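Local coordinates for angiotensin-converting enzyme (Anopheles gambiae, PDB 6S1Y), which probably cleaves peptides as a zinc-dependent metalloprotease of the angiotensin-converting enzyme family, and here holds a gamma-glutamyl dipeptide in its active site, at residues A[323-328]-A[340-345]; A[328-333]-A[356-361]. All blocks are in the same frame, centred on the assembly; numbering follows the deposited sequence.

Contact 1. Residues A[323-328]-A[340-345]; sequences DLVCHA and RIKQCT. With KSN ((2~{S})-2-[[(4~{S})-4-azanyl-5-oxidanyl-5-oxidanylidene-pentanoyl]amino]pentanedioic acid), chain H.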
# COMPACT_ATOMS: atom_id res chain seq x y z
N ASP A 323 -12.13 -10.16 18.11
CA ASP A 323 -12.07 -9.12 17.10
C ASP A 323 -10.63 -8.68 16.91
O ASP A 323 -9.83 -8.66 17.85
CB ASP A 323 -12.93 -7.92 17.49
CG ASP A 323 -14.40 -8.18 17.29
OD1 ASP A 323 -14.81 -8.54 16.15
OD2 ASP A 323 -15.15 -8.06 18.28
N LEU A 324 -10.29 -8.32 15.67
CA LEU A 324 -8.94 -7.89 15.38
C LEU A 324 -8.92 -7.16 14.06
O LEU A 324 -9.87 -7.25 13.27
CB LEU A 324 -7.96 -9.07 15.34
CG LEU A 324 -8.02 -9.91 14.07
CD1 LEU A 324 -6.66 -10.54 13.82
CD2 LEU A 324 -9.13 -10.95 14.18
N VAL A 325 -7.84 -6.43 13.84
CA VAL A 325 -7.53 -5.85 12.53
C VAL A 325 -6.88 -6.94 11.69
O VAL A 325 -5.76 -7.36 11.97
CB VAL A 325 -6.61 -4.63 12.65
CG1 VAL A 325 -6.10 -4.21 11.25
CG2 VAL A 325 -7.32 -3.49 13.36
N CYS A 326 -7.59 -7.41 10.67
CA CYS A 326 -7.03 -8.40 9.77
C CYS A 326 -6.25 -7.77 8.62
O CYS A 326 -5.51 -8.50 7.93
CB CYS A 326 -8.13 -9.30 9.19
SG CYS A 326 -8.29 -10.90 10.05
N HIS A 327 -6.37 -6.46 8.41
CA HIS A 327 -5.62 -5.83 7.32
C HIS A 327 -4.13 -6.10 7.52
O HIS A 327 -3.57 -5.77 8.57
CB HIS A 327 -5.90 -4.34 7.27
CG HIS A 327 -5.44 -3.72 5.99
ND1 HIS A 327 -6.26 -3.61 4.89
CD2 HIS A 327 -4.22 -3.29 5.60
CE1 HIS A 327 -5.58 -3.06 3.90
NE2 HIS A 327 -4.33 -2.88 4.30
N ALA A 328 -3.49 -6.70 6.53
CA ALA A 328 -2.14 -7.20 6.71
C ALA A 328 -1.18 -6.09 7.09
O ALA A 328 -1.20 -5.01 6.50
CB ALA A 328 -1.65 -7.88 5.42
N ARG A 340 7.52 -8.57 13.32
CA ARG A 340 6.36 -9.44 13.25
C ARG A 340 5.41 -9.02 12.13
O ARG A 340 5.25 -7.83 11.83
CB ARG A 340 5.57 -9.46 14.57
CG ARG A 340 6.43 -9.55 15.80
CD ARG A 340 5.59 -9.62 17.06
NE ARG A 340 6.35 -9.16 18.22
CZ ARG A 340 5.84 -9.02 19.44
NH1 ARG A 340 4.58 -9.33 19.67
NH2 ARG A 340 6.60 -8.56 20.43
N ILE A 341 4.74 -10.01 11.57
CA ILE A 341 3.67 -9.81 10.61
C ILE A 341 2.38 -10.30 11.22
O ILE A 341 2.34 -11.35 11.88
CB ILE A 341 3.97 -10.54 9.27
CG1 ILE A 341 5.05 -9.76 8.51
CG2 ILE A 341 2.69 -10.73 8.46
CD1 ILE A 341 5.57 -10.45 7.24
N LYS A 342 1.31 -9.54 11.00
CA LYS A 342 -0.04 -9.95 11.35
C LYS A 342 -0.82 -9.97 10.04
O LYS A 342 -1.07 -8.92 9.44
CB LYS A 342 -0.66 -8.99 12.38
CG LYS A 342 -2.09 -9.32 12.75
CD LYS A 342 -2.50 -8.61 14.06
CE LYS A 342 -2.27 -7.10 14.01
NZ LYS A 342 -3.28 -6.40 13.17
N GLN A 343 -1.16 -11.16 9.58
CA GLN A 343 -1.82 -11.34 8.30
C GLN A 343 -2.81 -12.48 8.40
O GLN A 343 -2.47 -13.57 8.87
CB GLN A 343 -0.80 -11.62 7.19
CG GLN A 343 -1.42 -11.67 5.79
CD GLN A 343 -0.39 -11.71 4.68
OE1 GLN A 343 0.76 -11.32 4.86
NE2 GLN A 343 -0.81 -12.18 3.51
N CYS A 344 -4.03 -12.23 7.94
CA CYS A 344 -5.06 -13.27 7.90
C CYS A 344 -4.95 -14.00 6.56
O CYS A 344 -5.86 -14.05 5.74
CB CYS A 344 -6.43 -12.68 8.18
SG CYS A 344 -6.49 -11.88 9.85
N THR A 345 -3.78 -14.63 6.40
CA THR A 345 -3.38 -15.27 5.16
C THR A 345 -4.35 -16.34 4.68
O THR A 345 -4.83 -17.17 5.45
CB THR A 345 -1.99 -15.90 5.35
OG1 THR A 345 -1.13 -14.98 6.03
CG2 THR A 345 -1.37 -16.27 4.01
C10 KSN H . -0.24 -0.19 8.25
C13 KSN H . 1.04 -2.23 4.28
C17 KSN H . -3.86 -2.00 -0.05
C02 KSN H . -2.40 -2.37 -0.35
C03 KSN H . -1.44 -2.33 0.85
C04 KSN H . -2.06 -2.42 2.23
C05 KSN H . -1.59 -3.63 3.08
C07 KSN H . -0.39 -2.18 4.85
C08 KSN H . -0.44 -1.97 6.36
C09 KSN H . 0.06 -0.58 6.79
N01 KSN H . -1.86 -1.47 -1.38
N06 KSN H . -0.85 -3.48 4.35
O11 KSN H . -1.15 -0.81 8.89
O12 KSN H . 0.40 0.75 8.84
O14 KSN H . 1.65 -3.33 4.28
O15 KSN H . 1.59 -1.23 3.78
O16 KSN H . -1.89 -4.74 2.74
O18 KSN H . -4.62 -2.93 0.34
O19 KSN H . -4.35 -0.85 -0.17
O HOH W 1 -4.54 -10.04 6.16

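Contact 2. Residues A[328-333]-A[356-361]; sequences ASAWDF and HHELGH. With ZN (zinc ion), chain G; KSN ((2~{S})-2-[[(4~{S})-4-azanyl-5-oxidanyl-5-oxidanylidene-pentanoyl]amino]pentanedioic acid), chain H.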
# COMPACT_ATOMS: atom_id res chain seq x y z
N ALA A 328 -3.49 -6.70 6.53
CA ALA A 328 -2.14 -7.20 6.71
C ALA A 328 -1.18 -6.09 7.09
O ALA A 328 -1.20 -5.01 6.50
CB ALA A 328 -1.65 -7.88 5.42
N SER A 329 -0.28 -6.38 8.04
CA SER A 329 0.68 -5.36 8.45
C SER A 329 1.98 -6.00 8.90
O SER A 329 2.05 -7.18 9.19
CB SER A 329 0.11 -4.49 9.58
OG SER A 329 -0.41 -5.28 10.60
N ALA A 330 3.01 -5.17 8.96
CA ALA A 330 4.35 -5.60 9.34
C ALA A 330 4.92 -4.62 10.36
O ALA A 330 4.95 -3.41 10.11
CB ALA A 330 5.25 -5.70 8.10
N TRP A 331 5.41 -5.16 11.49
CA TRP A 331 5.67 -4.39 12.69
C TRP A 331 7.13 -4.45 13.11
O TRP A 331 7.74 -5.51 13.14
CB TRP A 331 4.81 -4.88 13.85
CG TRP A 331 3.36 -4.60 13.68
CD1 TRP A 331 2.52 -5.17 12.76
CD2 TRP A 331 2.57 -3.69 14.44
NE1 TRP A 331 1.25 -4.66 12.91
CE2 TRP A 331 1.26 -3.75 13.93
CE3 TRP A 331 2.84 -2.83 15.50
CZ2 TRP A 331 0.22 -2.97 14.45
CZ3 TRP A 331 1.80 -2.05 16.02
CH2 TRP A 331 0.51 -2.13 15.49
N ASP A 332 7.67 -3.28 13.46
CA ASP A 332 9.02 -3.11 13.98
C ASP A 332 8.92 -2.70 15.44
O ASP A 332 8.33 -1.66 15.76
CB ASP A 332 9.77 -2.05 13.17
CG ASP A 332 11.24 -1.92 13.59
OD1 ASP A 332 11.68 -2.71 14.47
OD2 ASP A 332 11.95 -1.04 13.03
N PHE A 333 9.50 -3.51 16.33
CA PHE A 333 9.40 -3.24 17.76
C PHE A 333 10.65 -2.57 18.31
O PHE A 333 10.80 -2.45 19.52
CB PHE A 333 9.09 -4.51 18.53
CG PHE A 333 7.70 -5.03 18.28
CD1 PHE A 333 7.45 -5.90 17.24
CD2 PHE A 333 6.65 -4.59 19.06
CE1 PHE A 333 6.17 -6.35 16.99
CE2 PHE A 333 5.37 -5.03 18.81
CZ PHE A 333 5.13 -5.91 17.78
N HIS A 356 4.90 -11.40 0.23
CA HIS A 356 6.15 -10.76 -0.16
C HIS A 356 6.15 -9.27 0.17
O HIS A 356 7.16 -8.74 0.65
CB HIS A 356 6.40 -10.96 -1.65
CG HIS A 356 6.81 -12.35 -2.00
ND1 HIS A 356 5.90 -13.36 -2.16
CD2 HIS A 356 8.03 -12.89 -2.20
CE1 HIS A 356 6.54 -14.48 -2.45
NE2 HIS A 356 7.84 -14.22 -2.48
N HIS A 357 5.05 -8.56 -0.10
CA HIS A 357 4.98 -7.14 0.25
C HIS A 357 5.34 -6.95 1.72
O HIS A 357 6.18 -6.11 2.07
CB HIS A 357 3.58 -6.57 -0.03
CG HIS A 357 3.39 -5.16 0.44
ND1 HIS A 357 3.68 -4.06 -0.35
CD2 HIS A 357 2.96 -4.67 1.63
CE1 HIS A 357 3.43 -2.96 0.33
NE2 HIS A 357 2.99 -3.29 1.53
N GLU A 358 4.70 -7.72 2.60
CA GLU A 358 4.93 -7.59 4.03
C GLU A 358 6.34 -8.02 4.43
O GLU A 358 6.99 -7.35 5.24
CB GLU A 358 3.87 -8.40 4.79
CG GLU A 358 2.43 -7.98 4.52
CD GLU A 358 2.15 -6.53 4.86
OE1 GLU A 358 2.87 -5.96 5.70
OE2 GLU A 358 1.22 -5.93 4.26
N LEU A 359 6.85 -9.11 3.85
CA LEU A 359 8.20 -9.55 4.19
C LEU A 359 9.23 -8.55 3.73
O LEU A 359 10.34 -8.54 4.27
CB LEU A 359 8.53 -10.91 3.57
CG LEU A 359 7.91 -12.14 4.22
CD1 LEU A 359 8.10 -13.40 3.37
CD2 LEU A 359 8.48 -12.37 5.63
N GLY A 360 8.89 -7.72 2.74
CA GLY A 360 9.79 -6.65 2.35
C GLY A 360 9.89 -5.58 3.42
O GLY A 360 10.97 -5.02 3.64
N HIS A 361 8.77 -5.26 4.07
CA HIS A 361 8.80 -4.40 5.25
C HIS A 361 9.71 -5.00 6.33
O HIS A 361 10.59 -4.32 6.87
CB HIS A 361 7.37 -4.20 5.82
CG HIS A 361 6.49 -3.28 5.03
ND1 HIS A 361 6.87 -2.01 4.65
CD2 HIS A 361 5.20 -3.41 4.63
CE1 HIS A 361 5.87 -1.42 4.03
NE2 HIS A 361 4.85 -2.25 3.99
ZN ZN G . 3.17 -1.90 2.96
C10 KSN H . -0.24 -0.19 8.25
C13 KSN H . 1.04 -2.23 4.28
C17 KSN H . -3.86 -2.00 -0.05
C02 KSN H . -2.40 -2.37 -0.35
C03 KSN H . -1.44 -2.33 0.85
C04 KSN H . -2.06 -2.42 2.23
C05 KSN H . -1.59 -3.63 3.08
C07 KSN H . -0.39 -2.18 4.85
C08 KSN H . -0.44 -1.97 6.36
C09 KSN H . 0.06 -0.58 6.79
N01 KSN H . -1.86 -1.47 -1.38
N06 KSN H . -0.85 -3.48 4.35
O11 KSN H . -1.15 -0.81 8.89
O12 KSN H . 0.40 0.75 8.84
O14 KSN H . 1.65 -3.33 4.28
O15 KSN H . 1.59 -1.23 3.78
O16 KSN H . -1.89 -4.74 2.74
O18 KSN H . -4.62 -2.93 0.34
O19 KSN H . -4.35 -0.85 -0.17
O HOH W 2 2.82 -3.01 7.16

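Contact 1. Residues A[323-328]-A[340-345]
C326 and C344 are covalently joined, SG to SG at 2.1 Å, in a disulfide whose chi3 is -81°. It ties the loop entering strand 329-332 to the chain leaving strand 339-342, and C344 is itself the centre of an inverse gamma turn. L324 CD1 reaches C344 SG at 4.2 Å. Polar links flank the bridge. The K342 chain runs out with CG anti to the backbone N (chi1 178°), then bends at its last two torsions, which lets K342 NZ donate a hydrogen bond to V325 O at 2.9 Å; the ammonium lies 20° out of the carbonyl plane and the two side chains cross at about a right angle. One water joins the two segments beside the disulfide: it donates a hydrogen bond to C326 O and accepts one from C344 N at 2.9 Å. Further along, A328 CA makes a CA-H...O contact with K342 O (3.4 Å), and its methyl packs on Q343 CG, while the amide end of Q343 turns to E351. On the ligand side, A328 O accepts a hydrogen bond from ligand N06 at 2.7 Å, and H327 stacks on Y486. Disulfide, lysine-to-carbonyl bond and water bridge together probably hold the backbone offering A328 O to the ligand.

Contact 2. Residues A[328-333]-A[356-361]
E358 leaves helix 349-368 with CG anti to its own carbonyl carbon (chi1 -60°) and bends at chi2, which lays the carboxylate along the backbone from A328 to A330. E358 OE1 lies against the S329-A330 peptide and 3.4 Å from A330 CB; its approach to A330 N is too poorly angled to bond. H361 sets its CB 3.5 Å from A330 CB, while H357 is swung with CG anti to the backbone N (chi1 174°). Both rings converge on the zinc ion through NE2, H357 NE2 at 2.0 Å. H357, E358 and H361 form the HExxH motif of the zinc metallopeptidases, with E385 completing the protein ligands; helix segment 356-361 runs nearly parallel to strand 329-332, 11° between their directions and 7.7 Å between axes. D389 and H384 hydrogen-bond to ND1 of H357 and H361 respectively, so second-shell groups help to fix the two rings. One carboxylate of the dipeptide binds the zinc ion through both oxygens, ligand O15 at 1.9 Å and O14 farther off. E358 OE2 comes within 2.6 Å of ligand O14, and E358 OE2 accepts a weak hydrogen bond from ligand N06. A water bridges the two segments, accepting from A330 N at 2.8 Å and donating to E358 OE1 and ligand O14. Facing away from the helix, W331 NE1 donates to S329 OG, which lies at the indole edge close to the ring plane, and the indole meets W38 of helix 12-42 edge-to-face.

Both contacts are buried, contact 2 nearer the centre of the chain, and they share A328, the loop residue just before strand 329-332. Strands 329-332 and 339-342 pair antiparallel, with R340 O probably hydrogen-bonded to W331 N and K342 O to S329 N; I341 CD1 also packs on E358 CB, so the strand pair leans on the helix that carries two of the zinc ligands. The chemistry of the contacts differs with place: 323-328 and 340-345 are held by a disulfide, a lysine-to-carbonyl hydrogen bond and a water, whereas 328-333 and 356-361 have no direct hydrogen bond and meet through packing, water and the shared dipeptide beside the metal.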